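Local structure of ribonuclease mar1, putative (Trypanosoma cruzi, 1YZV) at residues A[23-28]-A[44-49]; A[63-68]-A[74-79]; A[118-123]-A[154-159]. The protein is of unproven function but, as a member of the isochorismatase family of hydrolases, probably acts as a hydrolase. One frame throughout, in Å; residues are numbered along the deposited sequence.

Contact 1: A[23-28]-A[44-49]; sequences FFCCDI and FVANRF
Phe23 and Phe49, with CA atoms 7.2 Å apart, and Cys25 and Ala46, with CA atoms 6.8 Å apart, set the spacing between strand 20-26 and helix 39-56, which lies over one face of the sheet. No hydrogen bond joins the two segments; apolar side chains hold the layers together. The Phe23 ring carries most of the contact through CD1 and CE1. Its CD1 lies 3.7 Å from Phe49 CB, and its CE1 comes equally near Phe49 CD1. In both phenylalanines CG lies beside the backbone N and anti to the carbonyl carbon (chi1 -70° in Phe23), and the two side chains cross nearly at right angles. The rings themselves are oblique, with planes at 38° and centroids 5.3 Å apart. Nearer the end of the strand, Ala46 CB takes two looser neighbours, Cys25 SG and Ile28 CD1, each at 4.3 Å. The small methyl group therefore meets a thiol from the strand and the extended tip of an isoleucine just beyond it. Trp116 of strand 110-118 continues this apolar layer, meeting Phe49, Cys25 and Ile28, while Phe24 points to the opposite face, against Thr127 of helix 120-133. The arrangement is that of a beta-alpha-beta crossover, in which helix 39-56 links the neighbouring parallel strands 20-26 and 61-68 of a Rossmann-like three-layer fold.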
# COMPACT_ATOMS: atom_id res chain seq x y z
N PHE A 23 8.90 13.05 -21.73
CA PHE A 23 9.45 11.78 -21.37
C PHE A 23 10.83 12.05 -20.75
O PHE A 23 11.76 12.51 -21.43
CB PHE A 23 9.52 10.87 -22.61
CG PHE A 23 8.18 10.43 -23.10
CD1 PHE A 23 7.57 9.29 -22.58
CD2 PHE A 23 7.52 11.14 -24.08
CE1 PHE A 23 6.31 8.94 -22.97
CE2 PHE A 23 6.20 10.85 -24.40
CZ PHE A 23 5.62 9.73 -23.89
N PHE A 24 10.93 11.79 -19.45
CA PHE A 24 12.17 11.97 -18.69
C PHE A 24 12.90 10.64 -18.49
O PHE A 24 12.50 9.83 -17.65
CB PHE A 24 11.90 12.56 -17.33
CG PHE A 24 11.77 14.07 -17.30
CD1 PHE A 24 11.34 14.78 -18.40
CD2 PHE A 24 12.08 14.77 -16.15
CE1 PHE A 24 11.30 16.16 -18.37
CE2 PHE A 24 12.01 16.15 -16.10
CZ PHE A 24 11.59 16.85 -17.21
N CYS A 25 13.99 10.49 -19.23
CA CYS A 25 14.86 9.33 -19.22
C CYS A 25 16.07 9.62 -18.30
O CYS A 25 17.00 10.34 -18.66
CB CYS A 25 15.32 9.07 -20.65
SG CYS A 25 16.43 7.66 -20.88
N CYS A 26 15.99 9.12 -17.09
CA CYS A 26 16.92 9.44 -16.01
C CYS A 26 18.13 8.52 -16.00
O CYS A 26 18.04 7.38 -15.56
CB CYS A 26 16.18 9.29 -14.68
SG CYS A 26 16.82 10.20 -13.36
N ASP A 27 19.25 9.01 -16.50
CA ASP A 27 20.58 8.44 -16.18
C ASP A 27 20.74 6.92 -16.45
O ASP A 27 21.34 6.18 -15.65
CB ASP A 27 20.90 8.73 -14.70
CG ASP A 27 20.93 10.22 -14.36
OD1 ASP A 27 20.70 11.10 -15.24
OD2 ASP A 27 20.96 10.51 -13.12
N ILE A 28 20.28 6.46 -17.61
CA ILE A 28 20.42 5.06 -17.97
C ILE A 28 21.75 4.91 -18.70
O ILE A 28 21.79 4.86 -19.93
CB ILE A 28 19.25 4.55 -18.83
CG1 ILE A 28 17.93 4.77 -18.06
CG2 ILE A 28 19.43 3.06 -19.16
CD1 ILE A 28 16.70 4.27 -18.76
N PHE A 44 14.80 -1.20 -22.62
CA PHE A 44 13.58 -1.54 -23.36
C PHE A 44 12.48 -0.49 -23.25
O PHE A 44 11.87 -0.11 -24.28
CB PHE A 44 13.05 -2.95 -22.93
CG PHE A 44 11.71 -3.34 -23.54
CD1 PHE A 44 11.63 -3.99 -24.74
CD2 PHE A 44 10.54 -3.10 -22.86
CE1 PHE A 44 10.40 -4.38 -25.24
CE2 PHE A 44 9.33 -3.52 -23.34
CZ PHE A 44 9.24 -4.12 -24.52
N VAL A 45 12.25 0.00 -22.02
CA VAL A 45 11.27 1.04 -21.76
C VAL A 45 11.70 2.38 -22.40
O VAL A 45 10.86 3.10 -22.97
CB VAL A 45 10.95 1.20 -20.23
CG1 VAL A 45 10.16 2.45 -19.96
CG2 VAL A 45 10.19 0.00 -19.73
N ALA A 46 12.99 2.69 -22.34
CA ALA A 46 13.51 3.89 -23.00
C ALA A 46 13.23 3.89 -24.52
O ALA A 46 12.77 4.89 -25.09
CB ALA A 46 15.00 4.07 -22.72
N ASN A 47 13.44 2.72 -25.13
CA ASN A 47 13.14 2.49 -26.54
C ASN A 47 11.66 2.50 -26.91
O ASN A 47 11.25 3.07 -27.93
CB ASN A 47 13.80 1.20 -27.00
CG ASN A 47 15.29 1.35 -27.21
OD1 ASN A 47 15.76 2.45 -27.51
ND2 ASN A 47 16.06 0.28 -26.94
N ARG A 48 10.83 1.97 -26.02
CA ARG A 48 9.40 2.00 -26.22
C ARG A 48 8.88 3.44 -26.22
O ARG A 48 8.06 3.84 -27.08
CB ARG A 48 8.74 1.19 -25.09
CG ARG A 48 7.26 1.34 -25.03
CD ARG A 48 6.65 0.32 -24.09
NE ARG A 48 6.60 -1.01 -24.70
CZ ARG A 48 6.06 -2.07 -24.10
NH1 ARG A 48 5.55 -1.97 -22.86
NH2 ARG A 48 5.93 -3.20 -24.79
N PHE A 49 9.30 4.21 -25.22
CA PHE A 49 8.89 5.63 -25.16
C PHE A 49 9.52 6.50 -26.25
O PHE A 49 8.90 7.46 -26.72
CB PHE A 49 9.20 6.22 -23.78
CG PHE A 49 8.37 5.60 -22.65
CD1 PHE A 49 7.04 5.34 -22.80
CD2 PHE A 49 8.91 5.51 -21.37
CE1 PHE A 49 6.26 4.85 -21.73
CE2 PHE A 49 8.18 5.01 -20.30
CZ PHE A 49 6.85 4.69 -20.48

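Contact 2: A[63-68]-A[74-79]; sequences YIVTEQ and GATSAD
Glu67 and Thr76 carry this contact, a worked example of how one carboxylate oxygen can secure an irregular segment to a strand. From CB, which points toward segment 74-79, the Glu67 chain places CG beside its own backbone N (chi1 -60°). CG passes 3.3 Å from Thr76 OG1, and beyond it the chain runs on extended. CD then follows at 3.4 Å from that same hydroxyl oxygen, and the glutamate side chain crosses the threonine at about a right angle. At the tip, OE2 accepts twice. Thr76 OG1 donates to Glu67 OE2 over 2.7 Å, and OE2 takes this bond on its anti lone pair, the one turned away from the other carboxylate oxygen. The backbone Thr76 N donates to Glu67 OE2 over 2.9 Å in a nearly straight bond (165°), but it comes from above the carboxylate plane, 60° out of it. Two donors from one residue would be expected to limit rotation of both the carboxylate and the hydroxyl. The hydroxyl also receives a bond from a water lying 2.8 Å from Thr76 OG1, and the same water donates to Thr66 O, adding a bridge to the strand backbone. A methyl group, Val65 CG1, also packs against the hydroxyl, 3.4 Å from Thr76 OG1. Further along, Ser77 OG accepts from Asp79 N in an ST turn. The segment leaves helix 70-73 at Gly74, with positive phi, and runs between strand 61-68, whose Val65 and Glu67 also touch Val88 of strand 87-91, and helix 39-56, where Val43 meets Ser77 and Asp79.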
# COMPACT_ATOMS: atom_id res chain seq x y z
N TYR A 63 11.35 14.67 -25.46
CA TYR A 63 12.14 13.56 -24.88
C TYR A 63 13.43 14.15 -24.31
O TYR A 63 14.31 14.62 -25.07
CB TYR A 63 12.44 12.53 -25.99
CG TYR A 63 12.81 11.14 -25.54
CD1 TYR A 63 14.11 10.86 -25.08
CD2 TYR A 63 11.88 10.11 -25.54
CE1 TYR A 63 14.45 9.60 -24.62
CE2 TYR A 63 12.24 8.82 -25.11
CZ TYR A 63 13.55 8.58 -24.68
OH TYR A 63 13.91 7.32 -24.26
N ILE A 64 13.55 14.07 -22.99
CA ILE A 64 14.61 14.64 -22.19
C ILE A 64 15.43 13.56 -21.50
O ILE A 64 14.88 12.68 -20.82
CB ILE A 64 14.01 15.62 -21.13
CG1 ILE A 64 13.14 16.62 -21.87
CG2 ILE A 64 15.12 16.22 -20.25
CD1 ILE A 64 12.71 17.76 -21.13
N VAL A 65 16.73 13.59 -21.77
CA VAL A 65 17.69 12.64 -21.22
C VAL A 65 18.69 13.39 -20.34
O VAL A 65 19.23 14.45 -20.73
CB VAL A 65 18.46 11.92 -22.34
CG1 VAL A 65 19.34 10.83 -21.76
CG2 VAL A 65 17.48 11.36 -23.40
N THR A 66 18.94 12.86 -19.15
CA THR A 66 20.05 13.34 -18.34
C THR A 66 21.10 12.25 -18.17
O THR A 66 20.82 11.05 -18.32
CB THR A 66 19.60 13.84 -16.97
OG1 THR A 66 18.89 12.80 -16.28
CG2 THR A 66 18.75 15.08 -17.13
N GLU A 67 22.33 12.69 -17.96
CA GLU A 67 23.42 11.81 -17.63
C GLU A 67 24.09 12.38 -16.42
O GLU A 67 24.50 13.56 -16.41
CB GLU A 67 24.37 11.74 -18.81
CG GLU A 67 23.70 11.19 -20.08
CD GLU A 67 24.59 11.16 -21.33
OE1 GLU A 67 25.55 11.94 -21.39
OE2 GLU A 67 24.24 10.43 -22.31
N GLN A 68 24.19 11.56 -15.39
CA GLN A 68 24.87 11.92 -14.15
C GLN A 68 26.37 11.77 -14.34
O GLN A 68 26.84 10.71 -14.77
CB GLN A 68 24.44 11.03 -13.00
CG GLN A 68 25.10 11.32 -11.68
CD GLN A 68 24.56 12.55 -10.98
OE1 GLN A 68 23.51 13.08 -11.36
NE2 GLN A 68 25.22 12.95 -9.88
N GLY A 74 29.78 7.17 -17.62
CA GLY A 74 29.55 6.84 -19.01
C GLY A 74 28.36 7.56 -19.63
O GLY A 74 27.53 8.21 -18.95
N ALA A 75 28.25 7.44 -20.94
CA ALA A 75 27.09 8.00 -21.64
C ALA A 75 25.87 7.15 -21.38
O ALA A 75 25.98 6.01 -20.92
CB ALA A 75 27.36 8.07 -23.15
N THR A 76 24.73 7.65 -21.83
CA THR A 76 23.51 6.87 -21.97
C THR A 76 23.82 5.58 -22.75
O THR A 76 24.62 5.59 -23.70
CB THR A 76 22.42 7.73 -22.66
OG1 THR A 76 22.10 8.85 -21.81
CG2 THR A 76 21.12 6.94 -22.95
N SER A 77 23.24 4.47 -22.31
CA SER A 77 23.51 3.19 -22.91
C SER A 77 23.35 3.19 -24.41
O SER A 77 22.34 3.64 -24.93
CB SER A 77 22.61 2.07 -22.30
OG SER A 77 22.50 0.99 -23.22
N ALA A 78 24.32 2.61 -25.11
CA ALA A 78 24.26 2.51 -26.58
C ALA A 78 23.13 1.63 -27.08
O ALA A 78 22.80 1.68 -28.26
CB ALA A 78 25.59 1.98 -27.12
N ASP A 79 22.52 0.83 -26.21
CA ASP A 79 21.38 0.01 -26.60
C ASP A 79 20.11 0.86 -26.71
O ASP A 79 19.11 0.39 -27.22
CB ASP A 79 21.13 -1.10 -25.58
CG ASP A 79 22.22 -2.13 -25.55
OD1 ASP A 79 22.88 -2.31 -26.59
OD2 ASP A 79 22.43 -2.71 -24.46
O HOH W 1 20.24 8.61 -19.73

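Contact 3: A[118-123]-A[154-159]; sequences FETHVC and CTAIQL
His121 and Ala156 mark the closest backbone approach, their CA atoms 5.1 Å apart, where the start of helix 120-133 meets helix 150-161 in the Rossmann-like fold of the isochorismatase family. These two helices flank strand 137-146 in the chain, and Thr120 and Ile157 both touch that strand as well as each other. Between segments 118-123 and 154-159 the contacts are van der Waals in kind. Ala156 CB is set against the helix backbone, 3.6 Å from His121 CA and 3.7 Å from His121 CB; a methyl group, the smallest side chain with a CB, allows this close approach. A hydrogen bond between the helices is made one residue before segment 154-159, from Thr120 OG1 to His153 ND1, so both branches of Thr120 meet helix 150-161, the hydroxyl at His153 and the methyl CG2 at Ile157. Other polar atoms turn away from helix 150-161. The imidazole of His121, with CG held between the backbone N and the carbonyl carbon (chi1 64°), leads away from Ala156; ND1 bonds to Ser147 OG, and NE2 to Glu174 of the second subunit, so this part of the fold also takes part in the subunit interface. Within segment 118-123, Val122 CG2 sits 3.6 Å above one face of the imidazole, offset toward the rim, while Glu119 OE1 lies in the ring plane at its edge and accepts a hydrogen bond from Gln148 N. The tightest carbon pair lies beside Ala156: Thr120 CG2 comes within 3.5 Å of Ile157 CD1, shorter than usual van der Waals contact.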
# COMPACT_ATOMS: atom_id res chain seq x y z
N PHE A 118 17.37 5.26 -13.76
CA PHE A 118 18.23 4.93 -12.63
C PHE A 118 18.55 6.18 -11.79
O PHE A 118 18.65 7.28 -12.32
CB PHE A 118 19.57 4.40 -13.08
CG PHE A 118 19.53 3.23 -14.06
CD1 PHE A 118 18.57 2.27 -14.00
CD2 PHE A 118 20.66 3.01 -14.85
CE1 PHE A 118 18.63 1.17 -14.88
CE2 PHE A 118 20.72 1.93 -15.73
CZ PHE A 118 19.68 1.04 -15.78
N GLU A 119 18.72 6.03 -10.48
CA GLU A 119 18.29 4.89 -9.70
C GLU A 119 16.95 5.30 -9.07
O GLU A 119 16.74 6.49 -8.80
CB GLU A 119 19.31 4.56 -8.59
CG GLU A 119 20.60 3.96 -9.11
CD GLU A 119 21.48 3.34 -8.01
OE1 GLU A 119 21.08 2.37 -7.33
OE2 GLU A 119 22.59 3.82 -7.86
N THR A 120 16.08 4.33 -8.86
CA THR A 120 14.70 4.56 -8.36
C THR A 120 14.65 5.42 -7.09
O THR A 120 13.87 6.35 -7.01
CB THR A 120 13.98 3.22 -8.14
OG1 THR A 120 14.18 2.37 -9.28
CG2 THR A 120 12.47 3.43 -7.93
N HIS A 121 15.55 5.15 -6.14
CA HIS A 121 15.54 5.76 -4.83
C HIS A 121 16.37 7.02 -4.74
O HIS A 121 16.48 7.64 -3.67
CB HIS A 121 16.00 4.76 -3.77
CG HIS A 121 17.41 4.30 -3.93
ND1 HIS A 121 17.85 3.65 -5.06
CD2 HIS A 121 18.50 4.43 -3.11
CE1 HIS A 121 19.16 3.46 -4.97
NE2 HIS A 121 19.56 3.85 -3.77
N VAL A 122 17.01 7.38 -5.85
CA VAL A 122 17.84 8.61 -5.87
C VAL A 122 17.38 9.61 -6.92
O VAL A 122 16.46 10.40 -6.68
CB VAL A 122 19.35 8.28 -5.98
CG1 VAL A 122 20.22 9.56 -5.93
CG2 VAL A 122 19.76 7.36 -4.82
N CYS A 123 17.87 9.48 -8.13
CA CYS A 123 17.50 10.44 -9.18
C CYS A 123 16.01 10.41 -9.58
O CYS A 123 15.38 11.45 -9.74
CB CYS A 123 18.49 10.30 -10.37
SG CYS A 123 20.29 10.77 -9.84
N CYS A 154 12.33 -1.05 -4.26
CA CYS A 154 10.95 -1.34 -3.81
C CYS A 154 10.40 -0.32 -2.84
O CYS A 154 9.26 0.10 -2.94
CB CYS A 154 10.88 -2.72 -3.19
SG CYS A 154 11.03 -4.00 -4.50
N THR A 155 11.22 0.02 -1.86
CA THR A 155 10.83 1.00 -0.83
C THR A 155 10.54 2.37 -1.40
O THR A 155 9.49 2.97 -1.09
CB THR A 155 11.90 1.10 0.25
OG1 THR A 155 12.08 -0.19 0.82
CG2 THR A 155 11.49 2.08 1.38
N ALA A 156 11.33 2.78 -2.40
CA ALA A 156 11.09 4.03 -3.09
C ALA A 156 9.84 4.04 -4.00
O ALA A 156 9.11 5.03 -4.07
CB ALA A 156 12.30 4.44 -3.87
N ILE A 157 9.58 2.93 -4.66
CA ILE A 157 8.35 2.82 -5.44
C ILE A 157 7.17 2.99 -4.48
O ILE A 157 6.21 3.70 -4.80
CB ILE A 157 8.26 1.44 -6.15
CG1 ILE A 157 9.27 1.37 -7.32
CG2 ILE A 157 6.83 1.16 -6.65
CD1 ILE A 157 9.15 2.45 -8.35
N GLN A 158 7.20 2.25 -3.39
CA GLN A 158 6.16 2.34 -2.35
C GLN A 158 6.00 3.73 -1.80
O GLN A 158 4.86 4.18 -1.62
CB GLN A 158 6.46 1.37 -1.22
CG GLN A 158 6.33 -0.06 -1.71
CD GLN A 158 6.76 -1.08 -0.67
OE1 GLN A 158 7.43 -0.76 0.34
NE2 GLN A 158 6.59 -2.33 -1.03
N LEU A 159 7.10 4.46 -1.66
CA LEU A 159 7.02 5.86 -1.22
C LEU A 159 6.25 6.72 -2.25
O LEU A 159 5.26 7.39 -1.92
CB LEU A 159 8.42 6.41 -0.97
CG LEU A 159 8.60 7.87 -0.54
CD1 LEU A 159 7.56 8.26 0.49
CD2 LEU A 159 10.03 7.96 0.02

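How the contacts relate
Contacts 1 and 2 lie side by side, with centres about 9 Å apart, because strands 20-26 and 61-68 are neighbours in one parallel sheet. Two bonds tie them: Asp27 OD1 to Thr66 OG1, 2.7 Å, and Ala46 O to Tyr63 OH, 2.8 Å, the latter joining helix 39-56 to the strand. Contact 3 is more distant, its centre about 16 Å from contact 1 and 19 Å from contact 2, yet Cys26 O and Phe118 N are 2.9 Å apart. Asp27 OD2 lies 3.4 Å from Cys123 SG and forms a salt bridge with Lys91. This cluster is consistent with the Asp-Lys-Cys catalytic triad of related hydrolases, and it gathers where strand ends of contacts 1 and 2 meet helix 120-133.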